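Local coordinates for PA14 domain-containing protein (PDB 6QDI) that binds calcium through tandem PA14 domains and probably senses biomass polysaccharides as the extracellular part of a membrane-bound RsgI-type anti-sigma factor, at residues 177-182 against 200-205; 275-280 against 285-290. All coordinates share one frame; numbering follows the deposited sequence. Where two conformers were deposited one is given.

Contact 1 (177-182 against 200-205); sequences SVIDFN and VRWTGF
I179 and W202 face each other across the inside of the second PA14 domain, their CA atoms 8.6 Å apart. That is too far for strand pairing, and no hydrogen bond joins 177-182 to 200-205. Strand 180-184 and strand 198-207 belong to different antiparallel sheets, so the side chains make the contact. I179, F181 and W202 all point their CB atoms toward the other segment.

The indole of W202 is the central surface. I179 CD1 sits over the face of its five-membered ring, 3.4 Å from the centroid and 6° off the normal, a CH-pi contact. I179 CG2 lies 4.0 Å from W202 CZ3. CG1 of I179 stands anti to the carbonyl carbon (chi1 -45°), and a further turn at chi2 carries CD1 over the pyrrole part, while CG2 reaches the benzene part. V200 CG1, from the same strand as W202, covers the opposite face.

F181 CE2 comes 3.4 Å from W202 CZ2. The rings are nearly parallel (19°) but slid apart, so they barely overlap. F181 also stacks on W183. It lies about 6 Å from a calcium ion bound by D10 and D42 of the first PA14 domain, and D180 O and N182 N bond to N11 there.

W202 NE1 is hydrogen-bonded to D176 OD2, which satisfies the indole nitrogen and probably limits ring rotation. With three buried side chains and no hydrogen bond across, the contact is apolar packing between two sheets, around a tryptophan held between I179 and V200.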
loop_
_atom_site.group_PDB
_atom_site.type_symbol
_atom_site.label_atom_id
_atom_site.label_comp_id
_atom_site.label_asym_id
_atom_site.label_seq_id
_atom_site.Cartn_x
_atom_site.Cartn_y
_atom_site.Cartn_z
ATOM N N SER A 177 -2.233 -4.871 12.093
ATOM C CA SER A 177 -1.941 -6.238 11.693
ATOM C C SER A 177 -0.460 -6.505 11.440
ATOM O O SER A 177 0.073 -7.554 11.812
ATOM C CB SER A 177 -2.762 -6.523 10.441
ATOM O OG SER A 177 -4.139 -6.467 10.780
ATOM N N VAL A 178 0.141 -5.571 10.703
ATOM C CA VAL A 178 1.550 -5.556 10.381
ATOM C C VAL A 178 2.078 -4.130 10.428
ATOM O O VAL A 178 1.283 -3.199 10.420
ATOM C CB VAL A 178 1.864 -6.180 8.996
ATOM C CG1 VAL A 178 1.561 -7.644 8.948
ATOM C CG2 VAL A 178 1.168 -5.430 7.882
ATOM N N ILE A 179 3.393 -3.982 10.475
ATOM C CA ILE A 179 3.993 -2.670 10.374
ATOM C C ILE A 179 4.562 -2.547 8.953
ATOM O O ILE A 179 5.690 -2.911 8.684
ATOM C CB ILE A 179 5.045 -2.422 11.437
ATOM C CG1 ILE A 179 4.613 -2.863 12.831
ATOM C CG2 ILE A 179 5.486 -0.943 11.388
ATOM C CD1 ILE A 179 3.290 -2.333 13.272
ATOM N N ASP A 180 3.718 -2.033 8.064
ATOM C CA ASP A 180 4.069 -1.915 6.643
ATOM C C ASP A 180 3.333 -0.706 6.107
ATOM O O ASP A 180 2.276 -0.857 5.491
ATOM C CB ASP A 180 3.666 -3.189 5.918
ATOM C CG ASP A 180 4.111 -3.219 4.490
ATOM O OD1 ASP A 180 5.011 -2.452 4.133
ATOM O OD2 ASP A 180 3.597 -4.056 3.719
ATOM N N PHE A 181 3.858 0.480 6.377
ATOM C CA PHE A 181 3.138 1.723 6.140
ATOM C C PHE A 181 3.882 2.664 5.206
ATOM O O PHE A 181 5.093 2.867 5.322
ATOM C CB PHE A 181 2.950 2.485 7.456
ATOM C CG PHE A 181 1.933 1.855 8.376
ATOM C CD1 PHE A 181 0.594 2.032 8.149
ATOM C CD2 PHE A 181 2.335 1.077 9.442
ATOM C CE1 PHE A 181 -0.338 1.505 8.996
ATOM C CE2 PHE A 181 1.389 0.470 10.253
ATOM C CZ PHE A 181 0.044 0.700 10.040
ATOM N N ASN A 182 3.128 3.296 4.302
ATOM C CA ASN A 182 3.615 4.400 3.505
ATOM C C ASN A 182 2.414 5.281 3.266
ATOM O O ASN A 182 1.562 4.975 2.425
ATOM C CB ASN A 182 4.284 3.936 2.228
ATOM C CG ASN A 182 4.816 5.108 1.408
ATOM O OD1 ASN A 182 4.560 6.262 1.740
ATOM N ND2 ASN A 182 5.526 4.807 0.345
ATOM N N VAL A 200 4.126 7.458 16.402
ATOM C CA VAL A 200 3.457 6.209 16.707
ATOM C C VAL A 200 4.340 5.399 17.643
ATOM O O VAL A 200 5.544 5.343 17.477
ATOM C CB VAL A 200 3.190 5.389 15.442
ATOM C CG1 VAL A 200 2.447 4.109 15.779
ATOM C CG2 VAL A 200 2.401 6.178 14.404
ATOM N N ARG A 201 3.683 4.741 18.610
ATOM C CA ARG A 201 4.326 3.685 19.382
ATOM C C ARG A 201 3.592 2.385 19.143
ATOM O O ARG A 201 2.392 2.275 19.370
ATOM C CB ARG A 201 4.311 4.009 20.877
ATOM C CG ARG A 201 4.808 2.883 21.780
ATOM C CD ARG A 201 5.150 3.371 23.174
ATOM N NE ARG A 201 4.001 3.984 23.831
ATOM C CZ ARG A 201 4.053 5.066 24.585
ATOM N NH1 ARG A 201 5.181 5.727 24.790
ATOM N NH2 ARG A 201 2.929 5.535 25.113
ATOM N N TRP A 202 4.325 1.357 18.695
ATOM C CA TRP A 202 3.819 0.001 18.599
ATOM C C TRP A 202 4.472 -0.835 19.695
ATOM O O TRP A 202 5.688 -0.767 19.902
ATOM C CB TRP A 202 4.118 -0.625 17.227
ATOM C CG TRP A 202 3.292 -0.084 16.107
ATOM C CD1 TRP A 202 1.999 -0.386 15.853
ATOM C CD2 TRP A 202 3.712 0.837 15.083
ATOM N NE1 TRP A 202 1.572 0.277 14.745
ATOM C CE2 TRP A 202 2.609 1.026 14.246
ATOM C CE3 TRP A 202 4.905 1.492 14.794
ATOM C CZ2 TRP A 202 2.664 1.855 13.123
ATOM C CZ3 TRP A 202 4.960 2.318 13.704
ATOM C CH2 TRP A 202 3.857 2.493 12.875
ATOM N N THR A 203 3.662 -1.643 20.370
ATOM C CA THR A 203 4.142 -2.511 21.410
ATOM C C THR A 203 3.496 -3.893 21.324
ATOM O O THR A 203 2.371 -4.069 20.889
ATOM C CB THR A 203 3.863 -1.901 22.807
ATOM O OG1 THR A 203 2.468 -1.643 22.965
ATOM C CG2 THR A 203 4.692 -0.677 23.089
ATOM N N GLY A 204 4.231 -4.868 21.844
ATOM C CA GLY A 204 3.735 -6.226 21.991
ATOM C C GLY A 204 4.875 -7.187 21.945
ATOM O O GLY A 204 5.946 -6.929 22.535
ATOM N N PHE A 205 4.640 -8.308 21.275
ATOM C CA PHE A 205 5.606 -9.426 21.242
ATOM C C PHE A 205 5.643 -9.998 19.850
ATOM O O PHE A 205 4.617 -10.093 19.192
ATOM C CB PHE A 205 5.231 -10.519 22.258
ATOM C CG PHE A 205 5.383 -10.063 23.679
ATOM C CD1 PHE A 205 4.379 -9.311 24.286
ATOM C CD2 PHE A 205 6.520 -10.299 24.397
ATOM C CE1 PHE A 205 4.522 -8.817 25.571
ATOM C CE2 PHE A 205 6.652 -9.836 25.697
ATOM C CZ PHE A 205 5.666 -9.069 26.257
#

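Contact 2 (275-280 against 285-290); sequences LEWEGP and SVVPQS
W277 carries V287 on one face of its indole. V287 CG1 lies over the ring system, 3.9 Å above its plane, and V287 CG2 makes a CH-pi contact 3.8 Å from the centroid of the five-membered ring. P288 CD approaches obliquely, 3.6 Å from W277 CZ2. At the edge, in the plane, a water accepts a hydrogen bond from W277 NE1. The same water donates to S285 OG and V286 O, so it ties the indole to 285-286. S285 OG is also hydrogen-bonded to E283 O. The CG of W277 stands between backbone N and carbonyl carbon (chi1 59°), which brings the ring round to V287 and P288.

Residues 275-277 and 285-286 pair briefly as antiparallel strands. W277 and S285 form a hydrogen-bonded pair through W277 N to S285 O and S285 N to W277 O. E276 and V286 are a non-hydrogen-bonded pair, and the E276 carboxylate forms a salt bridge with R284. The chain then turns away, though V287 N still donates to L275 O at 3.0 Å, nearly straight at 168°.

A second water bridges L275 O and V287 O, so L275 O accepts two bonds. The indole N-H, with V287 over the ring and P288 beside it, is met by a water that S285 and the backbone hold in place.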
loop_
_atom_site.group_PDB
_atom_site.type_symbol
_atom_site.label_atom_id
_atom_site.label_comp_id
_atom_site.label_asym_id
_atom_site.label_seq_id
_atom_site.Cartn_x
_atom_site.Cartn_y
_atom_site.Cartn_z
ATOM N N LEU A 275 8.559 -2.770 9.342
ATOM C CA LEU A 275 9.302 -3.724 10.194
ATOM C C LEU A 275 9.397 -5.045 9.428
ATOM O O LEU A 275 8.386 -5.704 9.179
ATOM C CB LEU A 275 8.625 -3.918 11.551
ATOM C CG LEU A 275 9.313 -4.916 12.467
ATOM C CD1 LEU A 275 10.692 -4.457 12.903
ATOM C CD2 LEU A 275 8.458 -5.223 13.682
ATOM N N GLU A 276 10.637 -5.404 9.084
ATOM C CA GLU A 276 10.923 -6.627 8.346
ATOM C C GLU A 276 11.876 -7.511 9.126
ATOM O O GLU A 276 12.537 -7.059 10.086
ATOM C CB GLU A 276 11.558 -6.275 6.999
ATOM C CG GLU A 276 10.657 -5.515 6.024
ATOM C CD GLU A 276 11.402 -5.190 4.739
ATOM O OE1 GLU A 276 12.428 -4.498 4.835
ATOM O OE2 GLU A 276 11.046 -5.733 3.673
ATOM N N TRP A 277 11.970 -8.758 8.683
ATOM C CA TRP A 277 12.972 -9.670 9.192
ATOM C C TRP A 277 13.488 -10.561 8.117
ATOM O O TRP A 277 12.878 -10.742 7.084
ATOM C CB TRP A 277 12.478 -10.504 10.375
ATOM C CG TRP A 277 11.299 -11.383 10.183
ATOM C CD1 TRP A 277 10.573 -11.619 9.063
ATOM C CD2 TRP A 277 10.676 -12.167 11.221
ATOM N NE1 TRP A 277 9.549 -12.485 9.338
ATOM C CE2 TRP A 277 9.605 -12.831 10.657
ATOM C CE3 TRP A 277 10.931 -12.334 12.590
ATOM C CZ2 TRP A 277 8.748 -13.636 11.418
ATOM C CZ3 TRP A 277 10.100 -13.147 13.341
ATOM C CH2 TRP A 277 9.035 -13.767 12.749
ATOM N N GLU A 278 14.631 -11.162 8.420
ATOM C CA GLU A 278 15.165 -12.319 7.686
ATOM C C GLU A 278 15.475 -13.355 8.726
ATOM O O GLU A 278 15.894 -13.041 9.826
ATOM C CB GLU A 278 16.328 -11.928 6.818
ATOM C CG GLU A 278 17.698 -12.339 7.159
ATOM C CD GLU A 278 18.635 -11.800 6.115
ATOM O OE1 GLU A 278 19.067 -12.528 5.226
ATOM O OE2 GLU A 278 18.849 -10.606 6.167
ATOM N N GLY A 279 15.300 -14.622 8.362
ATOM C CA GLY A 279 15.518 -15.710 9.312
ATOM C C GLY A 279 15.571 -17.021 8.595
ATOM O O GLY A 279 15.605 -17.075 7.348
ATOM N N PRO A 280 15.546 -18.124 9.345
ATOM C CA PRO A 280 15.645 -19.443 8.724
ATOM C C PRO A 280 14.436 -19.732 7.830
ATOM O O PRO A 280 13.301 -19.765 8.299
ATOM C CB PRO A 280 15.690 -20.391 9.926
ATOM C CG PRO A 280 15.328 -19.593 11.100
ATOM C CD PRO A 280 15.458 -18.181 10.812
ATOM N N SER A 285 11.509 -9.678 4.583
ATOM C CA SER A 285 10.072 -9.553 4.350
ATOM C C SER A 285 9.413 -8.974 5.586
ATOM O O SER A 285 9.962 -9.043 6.677
ATOM C CB SER A 285 9.454 -10.929 4.021
ATOM O OG SER A 285 9.792 -11.902 4.994
ATOM N N VAL A 286 8.233 -8.387 5.407
ATOM C CA VAL A 286 7.488 -7.778 6.506
ATOM C C VAL A 286 7.216 -8.845 7.542
ATOM O O VAL A 286 6.759 -9.964 7.219
ATOM C CB VAL A 286 6.185 -7.189 5.912
ATOM C CG1 VAL A 286 5.189 -6.814 6.980
ATOM C CG2 VAL A 286 6.494 -6.006 5.000
ATOM N N VAL A 287 7.460 -8.501 8.801
ATOM C CA VAL A 287 7.136 -9.440 9.872
ATOM C C VAL A 287 5.621 -9.655 9.870
ATOM O O VAL A 287 4.867 -8.690 9.927
ATOM C CB VAL A 287 7.612 -8.919 11.244
ATOM C CG1 VAL A 287 7.288 -9.942 12.335
ATOM C CG2 VAL A 287 9.097 -8.652 11.234
ATOM N N PRO A 288 5.139 -10.893 9.776
ATOM C CA PRO A 288 3.729 -11.090 9.487
ATOM C C PRO A 288 2.842 -11.047 10.730
ATOM O O PRO A 288 3.299 -11.318 11.850
ATOM C CB PRO A 288 3.699 -12.501 8.878
ATOM C CG PRO A 288 4.808 -13.202 9.644
ATOM C CD PRO A 288 5.899 -12.158 9.779
ATOM N N GLN A 289 1.575 -10.775 10.489
ATOM C CA GLN A 289 0.572 -10.758 11.535
ATOM C C GLN A 289 0.608 -12.034 12.376
ATOM O O GLN A 289 0.422 -11.983 13.587
ATOM C CB GLN A 289 -0.796 -10.563 10.891
ATOM C CG GLN A 289 -1.952 -10.487 11.880
ATOM C CD GLN A 289 -3.255 -10.238 11.180
ATOM O OE1 GLN A 289 -3.476 -10.775 10.101
ATOM N NE2 GLN A 289 -4.136 -9.466 11.781
ATOM N N SER A 290 0.818 -13.175 11.719
ATOM C CA SER A 290 0.799 -14.441 12.408
ATOM C C SER A 290 1.804 -14.546 13.533
ATOM O O SER A 290 1.636 -15.402 14.405
ATOM C CB SER A 290 1.064 -15.558 11.387
ATOM O OG SER A 290 2.344 -15.378 10.826
HETATM O O HOH W 1 5.488 -5.971 10.469
HETATM O O HOH W 2 7.996 -12.420 6.873
#

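Both segments of contact 1 precede those of contact 2 along the chain. The contact centres are about 12 Å apart, and both lie in the second PA14 domain. They share one antiparallel sheet, in which strand 180-184 of contact 1 lies beside strand 271-279 of contact 2. A probable hydrogen bond from L275 N to I179 O joins them directly. V178 also packs on V287 and Q289. Contact 1 joins this sheet to the facing one, whereas contact 2 adds a short strand to it. Thus 177-182 and 285-290 both lie beside strand 271-279, while 200-205 is on the facing sheet of this calcium-binding beta-sandwich domain.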